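Side-chain contacts in aerobactin synthase IucC (Klebsiella pneumoniae, PDB 6CN7), which probably catalyses the ATP-dependent attachment of a second N-acetyl-N-hydroxylysine to a citryl intermediate, completing the siderophore aerobactin: residues Q82-P85 and S90-T93; V94-Q99 and G146-G151; K315-V320 and V407-H412. The protein carries 5 engineered substitutions. All blocks are in the same frame, centred on the assembly; numbering follows the deposited sequence.

How the contacts relate
Contacts 1 and 2 are neighbours on helix 91-114. Contact 1 fastens the start of that helix to the end of the preceding one, and contact 2 ties its next turns to the loop at residues 146-151. Their centres are about 14 Å apart, and they touch where Lys-84 CD meets Val-94 CG2 at 3.9 Å. Contact 3 lies on the opposite side of the chain's centre, about 45 Å from contact 1 and about 39 Å from contact 2 between centres, and its nearest atoms are about 24 Å from contact 2. The first two are surface salt bridges, whereas the third is a partly buried meeting of small side chains.

Contact 1 of 3, residues Q82-P85 and S90-T93; sequences QLKP and SDAT
The backbones of the two segments come nearest at Lys-84 and Ser-90, whose CA atoms are 7.6 Å apart across the short turn that separates helix 76-87 from helix 91-114. Lys-84 bridges this gap with its whole length. Its CG lies anti to the backbone N (chi1 -176°) and the remaining torsions are all extended, which carries the ammonium group straight out past Ser-90 to Asp-91. On the way, Lys-84 CE passes Ser-90 C at 4.4 Å. The Asp-91 side chain starts out pointing away from the lysine, but with CG beside its own backbone N (chi1 -68°) the carboxylate comes back toward it. The lysine crosses the aspartate at a slant, and its NZ end meets OD1 in a salt bridge; the modelled separation of 2.3 Å between Lys-84 NZ and Asp-91 OD1 is doubtfully short. The two helices form an alpha-alpha hairpin: beyond the turn the chain doubles back, and Val-94 and Met-98 pack on helix 76-87. Ser-90 holds the N-cap position of the second helix, and Asp-91 stands in its first turn, where a negative charge would be expected to suit the helix dipole as well as the lysine. Within that first turn, Ser-90 OG and Thr-93 OG1 are hydrogen-bonded at 2.7 Å. Leu-83, by contrast, is buried and faces Met-19 and Leu-23 of helix 4-25, while Gln-82 OE1 takes a hydrogen bond from Trp-48 NE1.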
ATOM      1  N   GLN A  82     -27.899  -2.436  11.112  1.00 52.68           N
ATOM      2  CA  GLN A  82     -29.265  -1.965  11.303  1.00 51.00           C
ATOM      3  C   GLN A  82     -29.499  -0.601  10.669  1.00 52.06           C
ATOM      4  O   GLN A  82     -30.652  -0.237  10.421  1.00 55.23           O
ATOM      5  CB  GLN A  82     -29.596  -1.900  12.795  1.00 53.64           C
ATOM      6  CG  GLN A  82     -29.556  -3.247  13.501  1.00 53.55           C
ATOM      7  CD  GLN A  82     -29.630  -3.113  15.009  1.00 54.59           C
ATOM      8  OE1 GLN A  82     -29.573  -2.008  15.549  1.00 53.78           O
ATOM      9  NE2 GLN A  82     -29.758  -4.239  15.698  1.00 57.40           N
ATOM     10  N   LEU A  83     -28.440   0.161  10.404  1.00 55.48           N
ATOM     11  CA  LEU A  83     -28.581   1.484   9.808  1.00 57.16           C
ATOM     12  C   LEU A  83     -28.587   1.466   8.286  1.00 59.71           C
ATOM     13  O   LEU A  83     -28.889   2.498   7.676  1.00 62.24           O
ATOM     14  CB  LEU A  83     -27.450   2.404  10.280  1.00 54.62           C
ATOM     15  CG  LEU A  83     -27.408   2.734  11.771  1.00 54.23           C
ATOM     16  CD1 LEU A  83     -26.139   3.503  12.106  1.00 53.33           C
ATOM     17  CD2 LEU A  83     -28.634   3.529  12.183  1.00 55.85           C
ATOM     18  N   LYS A  84     -28.255   0.338   7.660  1.00 59.32           N
ATOM     19  CA  LYS A  84     -28.234   0.276   6.199  1.00 63.47           C
ATOM     20  C   LYS A  84     -29.555   0.712   5.579  1.00 65.45           C
ATOM     21  O   LYS A  84     -29.529   1.522   4.637  1.00 70.19           O
ATOM     22  CB  LYS A  84     -27.849  -1.139   5.747  1.00 64.82           C
ATOM     23  CG  LYS A  84     -27.700  -1.297   4.243  1.00 65.22           C
ATOM     24  CD  LYS A  84     -27.269  -2.710   3.892  1.00 69.16           C
ATOM     25  CE  LYS A  84     -27.197  -2.934   2.392  1.00 71.44           C
ATOM     26  NZ  LYS A  84     -26.760  -4.323   2.087  1.00 75.46           N
ATOM     27  N   PRO A  85     -30.719   0.249   6.044  1.00 63.78           N
ATOM     28  CA  PRO A  85     -31.972   0.781   5.478  1.00 65.22           C
ATOM     29  C   PRO A  85     -32.218   2.226   5.862  1.00 71.21           C
ATOM     30  O   PRO A  85     -32.721   3.008   5.046  1.00 77.35           O
ATOM     31  CB  PRO A  85     -33.050  -0.149   6.059  1.00 60.48           C
ATOM     32  CG  PRO A  85     -32.310  -1.297   6.687  1.00 61.64           C
ATOM     33  CD  PRO A  85     -30.977  -0.766   7.077  1.00 60.43           C
ATOM     34  N   SER A  90     -25.340   1.363   0.105  1.00 76.39           N
ATOM     35  CA  SER A  90     -25.041   0.222  -0.743  1.00 77.83           C
ATOM     36  C   SER A  90     -24.184  -0.785   0.019  1.00 78.40           C
ATOM     37  O   SER A  90     -23.602  -0.479   1.063  1.00 78.64           O
ATOM     38  CB  SER A  90     -24.313   0.670  -2.011  1.00 80.24           C
ATOM     39  OG  SER A  90     -23.117   1.361  -1.690  1.00 83.25           O
ATOM     40  N   ASP A  91     -24.116  -2.006  -0.515  1.00 78.70           N
ATOM     41  CA  ASP A  91     -23.253  -3.019   0.084  1.00 77.07           C
ATOM     42  C   ASP A  91     -21.821  -2.514   0.201  1.00 72.85           C
ATOM     43  O   ASP A  91     -21.139  -2.779   1.197  1.00 73.12           O
ATOM     44  CB  ASP A  91     -23.295  -4.305  -0.742  1.00 83.73           C
ATOM     45  CG  ASP A  91     -24.642  -4.999  -0.680  1.00 93.30           C
ATOM     46  OD1 ASP A  91     -25.425  -4.705   0.247  1.00 96.74           O
ATOM     47  OD2 ASP A  91     -24.913  -5.849  -1.555  1.00 98.20           O
ATOM     48  N   ALA A  92     -21.352  -1.774  -0.806  1.00 71.20           N
ATOM     49  CA  ALA A  92     -19.988  -1.261  -0.778  1.00 72.55           C
ATOM     50  C   ALA A  92     -19.838  -0.148   0.251  1.00 70.93           C
ATOM     51  O   ALA A  92     -18.820  -0.077   0.950  1.00 73.67           O
ATOM     52  CB  ALA A  92     -19.589  -0.768  -2.168  1.00 73.51           C
ATOM     53  N   THR A  93     -20.836   0.733   0.359  1.00 68.61           N
ATOM     54  CA  THR A  93     -20.781   1.794   1.359  1.00 65.62           C
ATOM     55  C   THR A  93     -20.722   1.224   2.771  1.00 64.14           C
ATOM     56  O   THR A  93     -20.110   1.828   3.658  1.00 61.91           O
ATOM     57  CB  THR A  93     -21.988   2.721   1.209  1.00 68.20           C
ATOM     58  OG1 THR A  93     -21.999   3.285  -0.109  1.00 72.26           O
ATOM     59  CG2 THR A  93     -21.944   3.850   2.234  1.00 64.41           C
TER

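Contact 2 of 3, residues V94-Q99 and G146-G151; sequences VAEHMQ and GRRGWG
Glu-96 lays its carboxylate over one face of the Arg-148 guanidinium, with OE1 3.1 Å from NH1 in a salt bridge. The two planes are 46° apart, so the groups do not meet as a flat, two-pronged pair; OE2 stays 3.9 Å from NH2, and Glu-96 CG sits 3.9 Å above the guanidinium plane toward its rim. The glutamate is extended beyond CG, whereas the arginine is bent at chi2 (60°) and chi3 (52°), which turns its head toward the helix. A second link is made through water: one molecule donates to Gln-99 OE1 at 2.7 Å and accepts from the backbone N of Gly-149 at 3.1 Å. Arg-148 and Gly-149 are the two central residues of a type II beta turn, closed by Trp-150 N to Arg-147 O at 2.9 Å, with Gly-149 at the positive phi such a turn requires. At the two ends of the turn, Arg-147 CB lies over one face of the Trp-150 ring, toward its rim, and Arg-147 NH1 forms a salt bridge with Glu-161. Trp-150 and Arg-147 both pack on Leu-155 of helix 152-158, and Arg-148 rests on Ile-280. Helix 91-114 is shared with its hairpin partner, helix 76-87, and its Gln-99 reaches Leu-233 of the second subunit.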
ATOM      1  N   VAL A  94     -21.347   0.068   2.999  1.00 65.60           N
ATOM      2  CA  VAL A  94     -21.285  -0.563   4.312  1.00 64.41           C
ATOM      3  C   VAL A  94     -19.898  -1.138   4.561  1.00 64.54           C
ATOM      4  O   VAL A  94     -19.345  -1.001   5.657  1.00 69.22           O
ATOM      5  CB  VAL A  94     -22.379  -1.641   4.433  1.00 65.48           C
ATOM      6  CG1 VAL A  94     -22.251  -2.398   5.749  1.00 66.56           C
ATOM      7  CG2 VAL A  94     -23.755  -1.008   4.323  1.00 67.48           C
ATOM      8  N   ALA A  95     -19.314  -1.792   3.554  1.00 67.08           N
ATOM      9  CA  ALA A  95     -17.980  -2.359   3.721  1.00 68.13           C
ATOM     10  C   ALA A  95     -16.955  -1.268   3.999  1.00 66.81           C
ATOM     11  O   ALA A  95     -16.009  -1.477   4.767  1.00 70.09           O
ATOM     12  CB  ALA A  95     -17.591  -3.163   2.481  1.00 68.22           C
ATOM     13  N   GLU A  96     -17.127  -0.096   3.385  1.00 65.30           N
ATOM     14  CA  GLU A  96     -16.250   1.032   3.681  1.00 68.75           C
ATOM     15  C   GLU A  96     -16.364   1.439   5.143  1.00 66.21           C
ATOM     16  O   GLU A  96     -15.354   1.665   5.819  1.00 66.89           O
ATOM     17  CB  GLU A  96     -16.588   2.212   2.769  1.00 74.06           C
ATOM     18  CG  GLU A  96     -16.245   1.994   1.307  1.00 84.85           C
ATOM     19  CD  GLU A  96     -16.604   3.188   0.444  1.00 92.69           C
ATOM     20  OE1 GLU A  96     -17.039   4.218   1.003  1.00 94.56           O
ATOM     21  OE2 GLU A  96     -16.454   3.095  -0.793  1.00 95.65           O
ATOM     22  N   HIS A  97     -17.594   1.545   5.649  1.00 63.15           N
ATOM     23  CA  HIS A  97     -17.797   1.973   7.028  1.00 62.08           C
ATOM     24  C   HIS A  97     -17.401   0.886   8.016  1.00 56.37           C
ATOM     25  O   HIS A  97     -17.039   1.193   9.157  1.00 57.76           O
ATOM     26  CB  HIS A  97     -19.252   2.385   7.237  1.00 65.90           C
ATOM     27  CG  HIS A  97     -19.611   3.678   6.570  1.00 66.94           C
ATOM     28  ND1 HIS A  97     -20.888   3.967   6.141  1.00 67.81           N
ATOM     29  CD2 HIS A  97     -18.858   4.759   6.262  1.00 67.55           C
ATOM     30  CE1 HIS A  97     -20.906   5.171   5.596  1.00 67.55           C
ATOM     31  NE2 HIS A  97     -19.686   5.673   5.656  1.00 67.49           N
ATOM     32  N   MET A  98     -17.464  -0.381   7.605  1.00 54.11           N
ATOM     33  CA  MET A  98     -16.958  -1.458   8.449  1.00 55.45           C
ATOM     34  C   MET A  98     -15.480  -1.261   8.744  1.00 52.28           C
ATOM     35  O   MET A  98     -15.049  -1.328   9.900  1.00 55.16           O
ATOM     36  CB  MET A  98     -17.190  -2.807   7.771  1.00 58.19           C
ATOM     37  CG  MET A  98     -18.611  -3.303   7.852  1.00 64.24           C
ATOM     38  SD  MET A  98     -19.133  -3.653   9.538  1.00 70.92           S
ATOM     39  CE  MET A  98     -20.852  -4.039   9.217  1.00 69.63           C
ATOM     40  N   GLN A  99     -14.683  -1.022   7.701  1.00 52.05           N
ATOM     41  CA  GLN A  99     -13.255  -0.800   7.902  1.00 55.42           C
ATOM     42  C   GLN A  99     -13.012   0.427   8.766  1.00 51.23           C
ATOM     43  O   GLN A  99     -12.187   0.392   9.687  1.00 51.56           O
ATOM     44  CB  GLN A  99     -12.556  -0.672   6.549  1.00 60.77           C
ATOM     45  CG  GLN A  99     -12.488  -1.984   5.784  1.00 65.72           C
ATOM     46  CD  GLN A  99     -11.858  -1.836   4.414  1.00 71.55           C
ATOM     47  OE1 GLN A  99     -11.714  -0.726   3.898  1.00 74.05           O
ATOM     48  NE2 GLN A  99     -11.473  -2.958   3.817  1.00 72.55           N
ATOM     49  N   GLY A 146     -11.358   6.102  11.453  1.00 47.65           N
ATOM     50  CA  GLY A 146     -11.306   5.506  10.132  1.00 49.50           C
ATOM     51  C   GLY A 146     -10.506   6.381   9.186  1.00 49.43           C
ATOM     52  O   GLY A 146     -10.602   7.608   9.208  1.00 52.99           O
ATOM     53  N   ARG A 147      -9.680   5.738   8.366  1.00 48.27           N
ATOM     54  CA  ARG A 147      -8.820   6.462   7.433  1.00 47.77           C
ATOM     55  C   ARG A 147      -8.677   5.605   6.184  1.00 48.95           C
ATOM     56  O   ARG A 147      -8.016   4.561   6.214  1.00 45.91           O
ATOM     57  CB  ARG A 147      -7.470   6.774   8.072  1.00 52.07           C
ATOM     58  CG  ARG A 147      -7.584   7.505   9.417  1.00 52.88           C
ATOM     59  CD  ARG A 147      -6.269   7.552  10.156  1.00 53.62           C
ATOM     60  NE  ARG A 147      -6.357   8.318  11.404  1.00 53.69           N
ATOM     61  CZ  ARG A 147      -6.518   7.795  12.620  1.00 47.73           C
ATOM     62  NH1 ARG A 147      -6.614   6.481  12.791  1.00 46.77           N
ATOM     63  NH2 ARG A 147      -6.576   8.591  13.680  1.00 42.84           N
ATOM     64  N   ARG A 148      -9.305   6.047   5.094  1.00 52.61           N
ATOM     65  CA  ARG A 148      -9.468   5.216   3.908  1.00 51.85           C
ATOM     66  C   ARG A 148      -8.139   4.634   3.444  1.00 47.00           C
ATOM     67  O   ARG A 148      -7.160   5.358   3.249  1.00 42.77           O
ATOM     68  CB  ARG A 148     -10.103   6.038   2.785  1.00 58.03           C
ATOM     69  CG  ARG A 148     -10.357   5.264   1.501  1.00 68.90           C
ATOM     70  CD  ARG A 148     -11.298   4.094   1.732  1.00 79.06           C
ATOM     71  NE  ARG A 148     -12.524   4.509   2.409  1.00 87.22           N
ATOM     72  CZ  ARG A 148     -13.565   5.072   1.803  1.00 93.73           C
ATOM     73  NH1 ARG A 148     -14.636   5.415   2.506  1.00 94.44           N
ATOM     74  NH2 ARG A 148     -13.538   5.298   0.494  1.00 96.99           N
ATOM     75  N   GLY A 149      -8.117   3.314   3.270  1.00 42.01           N
ATOM     76  CA  GLY A 149      -6.948   2.616   2.785  1.00 41.48           C
ATOM     77  C   GLY A 149      -5.912   2.275   3.832  1.00 44.89           C
ATOM     78  O   GLY A 149      -4.888   1.670   3.487  1.00 49.01           O
ATOM     79  N   TRP A 150      -6.132   2.637   5.097  1.00 42.89           N
ATOM     80  CA  TRP A 150      -5.180   2.363   6.169  1.00 44.90           C
ATOM     81  C   TRP A 150      -5.593   1.083   6.888  1.00 43.78           C
ATOM     82  O   TRP A 150      -6.637   1.041   7.545  1.00 44.99           O
ATOM     83  CB  TRP A 150      -5.104   3.530   7.151  1.00 45.58           C
ATOM     84  CG  TRP A 150      -4.383   4.730   6.614  1.00 45.38           C
ATOM     85  CD1 TRP A 150      -4.379   5.175   5.326  1.00 46.75           C
ATOM     86  CD2 TRP A 150      -3.549   5.632   7.352  1.00 41.95           C
ATOM     87  NE1 TRP A 150      -3.600   6.300   5.216  1.00 47.62           N
ATOM     88  CE2 TRP A 150      -3.079   6.603   6.445  1.00 43.44           C
ATOM     89  CE3 TRP A 150      -3.155   5.714   8.692  1.00 43.25           C
ATOM     90  CZ2 TRP A 150      -2.235   7.641   6.834  1.00 45.04           C
ATOM     91  CZ3 TRP A 150      -2.318   6.749   9.076  1.00 46.34           C
ATOM     92  CH2 TRP A 150      -1.868   7.697   8.149  1.00 45.76           C
ATOM     93  N   GLY A 151      -4.775   0.041   6.754  1.00 44.61           N
ATOM     94  CA  GLY A 151      -4.945  -1.175   7.518  1.00 44.64           C
ATOM     95  C   GLY A 151      -4.279  -1.081   8.878  1.00 40.78           C
ATOM     96  O   GLY A 151      -3.752  -0.041   9.279  1.00 38.66           O
TER
HETATM   97  O   HOH W   1     -10.628   1.758   4.113  1.00 48.11           O

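Contact 3 of 3, residues K315-V320 and V407-H412; sequences KQSGAV and VVPLYH
Ser-317 OG, which lies 3.4 Å from CG of the Pro-409 ring, is gripped by two backbone groups of its own chain. It accepts a hydrogen bond from Ala-319 N at 3.3 Å, nearly straight at 164°, and is also bonded to the carbonyl O of Leu-314 in the preceding turn of helix 312-317. With chi1 at 73°, OG stands between the backbone N and the carbonyl carbon, close enough to serve both partners while still lying against the proline. The polar needs of this hydroxyl are thus met by backbone atoms, and what it offers Pro-409 is van der Waals contact alone. Ser-317 CB adds to it, 3.6 Å from Pro-409 CG. A smaller, apolar part comes from Ala-319, whose CB meets Pro-409 CB at 4.1 Å, so that one edge of the pyrrolidine ring is met by both residues. Pro-409 is buried, and because its N carries no hydrogen the helix 395-417 is kinked there. It also packs on Leu-314. One turn along, His-412 is held at both ring nitrogens, ND1 to Tyr-519 OH and NE2 to Asp-311 OD2. Gly-318 takes positive phi as the chain leaves the helix, and Val-320 then pairs with strand 436-442. The contact brings the IucA/IucC family region (315-320) against the FhuF-like region (407-412). The Ser-317 to Ala-319 link is an ST turn at the end of helix 312-317; it leads into the edge strand 320-321 of a mixed sheet, with helix 395-417 packed against the bend.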
ATOM      1  N   LYS A 315      -4.997  41.979  21.579  1.00 54.10           N
ATOM      2  CA  LYS A 315      -3.765  42.065  22.356  1.00 58.65           C
ATOM      3  C   LYS A 315      -4.015  41.684  23.810  1.00 58.18           C
ATOM      4  O   LYS A 315      -3.238  40.930  24.409  1.00 63.31           O
ATOM      5  CB  LYS A 315      -3.194  43.481  22.252  1.00 61.07           C
ATOM      6  CG  LYS A 315      -1.776  43.665  22.775  1.00 66.53           C
ATOM      7  CD  LYS A 315      -1.270  45.065  22.434  1.00 72.69           C
ATOM      8  CE  LYS A 315       0.124  45.327  22.983  1.00 78.07           C
ATOM      9  NZ  LYS A 315       0.620  46.681  22.598  1.00 85.15           N
ATOM     10  N   GLN A 316      -5.110  42.182  24.389  1.00 53.89           N
ATOM     11  CA  GLN A 316      -5.391  41.940  25.801  1.00 54.37           C
ATOM     12  C   GLN A 316      -5.783  40.492  26.069  1.00 52.57           C
ATOM     13  O   GLN A 316      -5.564  39.991  27.177  1.00 54.65           O
ATOM     14  CB  GLN A 316      -6.491  42.888  26.277  1.00 53.96           C
ATOM     15  CG  GLN A 316      -6.057  44.347  26.307  1.00 57.60           C
ATOM     16  CD  GLN A 316      -7.219  45.305  26.467  1.00 61.30           C
ATOM     17  OE1 GLN A 316      -8.381  44.898  26.460  1.00 67.63           O
ATOM     18  NE2 GLN A 316      -6.910  46.587  26.609  1.00 62.57           N
ATOM     19  N   SER A 317      -6.363  39.805  25.084  1.00 48.83           N
ATOM     20  CA  SER A 317      -6.752  38.415  25.289  1.00 48.90           C
ATOM     21  C   SER A 317      -5.552  37.481  25.330  1.00 49.66           C
ATOM     22  O   SER A 317      -5.665  36.376  25.868  1.00 49.36           O
ATOM     23  CB  SER A 317      -7.707  37.956  24.190  1.00 50.18           C
ATOM     24  OG  SER A 317      -7.021  37.780  22.961  1.00 48.83           O
ATOM     25  N   GLY A 318      -4.415  37.897  24.774  1.00 54.68           N
ATOM     26  CA  GLY A 318      -3.243  37.053  24.699  1.00 53.93           C
ATOM     27  C   GLY A 318      -3.207  36.114  23.513  1.00 52.64           C
ATOM     28  O   GLY A 318      -2.215  35.396  23.348  1.00 53.90           O
ATOM     29  N   ALA A 319      -4.245  36.106  22.677  1.00 49.83           N
ATOM     30  CA  ALA A 319      -4.325  35.154  21.576  1.00 49.54           C
ATOM     31  C   ALA A 319      -3.085  35.227  20.692  1.00 50.90           C
ATOM     32  O   ALA A 319      -2.590  36.310  20.375  1.00 56.23           O
ATOM     33  CB  ALA A 319      -5.579  35.420  20.743  1.00 52.90           C
ATOM     34  N   VAL A 320      -2.593  34.058  20.291  1.00 53.94           N
ATOM     35  CA  VAL A 320      -1.386  33.936  19.483  1.00 54.57           C
ATOM     36  C   VAL A 320      -1.752  33.321  18.141  1.00 54.95           C
ATOM     37  O   VAL A 320      -2.575  32.402  18.070  1.00 53.51           O
ATOM     38  CB  VAL A 320      -0.315  33.085  20.196  1.00 55.25           C
ATOM     39  CG1 VAL A 320       0.905  32.876  19.295  1.00 60.28           C
ATOM     40  CG2 VAL A 320       0.096  33.733  21.510  1.00 52.46           C
ATOM     41  N   VAL A 407     -13.331  32.505  23.488  1.00 46.11           N
ATOM     42  CA  VAL A 407     -14.481  32.928  22.695  1.00 46.76           C
ATOM     43  C   VAL A 407     -14.384  34.403  22.332  1.00 48.98           C
ATOM     44  O   VAL A 407     -14.687  34.791  21.197  1.00 48.06           O
ATOM     45  CB  VAL A 407     -15.784  32.612  23.453  1.00 46.72           C
ATOM     46  CG1 VAL A 407     -16.998  33.016  22.626  1.00 42.83           C
ATOM     47  CG2 VAL A 407     -15.846  31.128  23.804  1.00 47.27           C
ATOM     48  N   VAL A 408     -13.965  35.246  23.277  1.00 47.63           N
ATOM     49  CA  VAL A 408     -13.896  36.683  23.013  1.00 44.43           C
ATOM     50  C   VAL A 408     -13.030  36.987  21.795  1.00 45.15           C
ATOM     51  O   VAL A 408     -13.504  37.688  20.887  1.00 47.68           O
ATOM     52  CB  VAL A 408     -13.433  37.431  24.268  1.00 51.86           C
ATOM     53  CG1 VAL A 408     -13.267  38.922  23.978  1.00 49.57           C
ATOM     54  CG2 VAL A 408     -14.423  37.218  25.407  1.00 53.63           C
ATOM     55  N   PRO A 409     -11.782  36.511  21.705  1.00 42.55           N
ATOM     56  CA  PRO A 409     -10.980  36.831  20.508  1.00 43.45           C
ATOM     57  C   PRO A 409     -11.644  36.399  19.213  1.00 45.27           C
ATOM     58  O   PRO A 409     -11.638  37.153  18.232  1.00 48.38           O
ATOM     59  CB  PRO A 409      -9.665  36.074  20.747  1.00 43.65           C
ATOM     60  CG  PRO A 409      -9.648  35.750  22.190  1.00 46.62           C
ATOM     61  CD  PRO A 409     -11.059  35.630  22.635  1.00 42.97           C
ATOM     62  N   LEU A 410     -12.224  35.199  19.184  1.00 45.59           N
ATOM     63  CA  LEU A 410     -12.828  34.699  17.954  1.00 45.20           C
ATOM     64  C   LEU A 410     -14.066  35.502  17.579  1.00 41.23           C
ATOM     65  O   LEU A 410     -14.275  35.815  16.400  1.00 44.79           O
ATOM     66  CB  LEU A 410     -13.177  33.219  18.111  1.00 44.13           C
ATOM     67  CG  LEU A 410     -11.985  32.275  18.302  1.00 49.61           C
ATOM     68  CD1 LEU A 410     -12.468  30.873  18.624  1.00 52.62           C
ATOM     69  CD2 LEU A 410     -11.099  32.262  17.065  1.00 53.68           C
ATOM     70  N   TYR A 411     -14.899  35.848  18.560  1.00 41.32           N
ATOM     71  CA  TYR A 411     -16.098  36.623  18.264  1.00 38.69           C
ATOM     72  C   TYR A 411     -15.745  38.054  17.884  1.00 46.12           C
ATOM     73  O   TYR A 411     -16.377  38.641  16.997  1.00 48.42           O
ATOM     74  CB  TYR A 411     -17.040  36.598  19.465  1.00 38.49           C
ATOM     75  CG  TYR A 411     -18.404  37.188  19.195  1.00 43.04           C
ATOM     76  CD1 TYR A 411     -19.211  36.686  18.183  1.00 42.64           C
ATOM     77  CD2 TYR A 411     -18.894  38.233  19.965  1.00 41.76           C
ATOM     78  CE1 TYR A 411     -20.461  37.217  17.934  1.00 40.35           C
ATOM     79  CE2 TYR A 411     -20.144  38.770  19.725  1.00 44.03           C
ATOM     80  CZ  TYR A 411     -20.923  38.256  18.710  1.00 44.09           C
ATOM     81  OH  TYR A 411     -22.168  38.790  18.468  1.00 48.35           O
ATOM     82  N   HIS A 412     -14.737  38.630  18.543  1.00 40.76           N
ATOM     83  CA  HIS A 412     -14.295  39.979  18.203  1.00 44.74           C
ATOM     84  C   HIS A 412     -13.706  40.021  16.799  1.00 43.35           C
ATOM     85  O   HIS A 412     -14.016  40.921  16.009  1.00 44.54           O
ATOM     86  CB  HIS A 412     -13.275  40.466  19.233  1.00 49.60           C
ATOM     87  CG  HIS A 412     -12.690  41.809  18.922  1.00 50.92           C
ATOM     88  ND1 HIS A 412     -13.426  42.972  18.967  1.00 51.78           N
ATOM     89  CD2 HIS A 412     -11.435  42.172  18.567  1.00 52.71           C
ATOM     90  CE1 HIS A 412     -12.653  43.994  18.652  1.00 51.00           C
ATOM     91  NE2 HIS A 412     -11.440  43.536  18.404  1.00 54.34           N
TER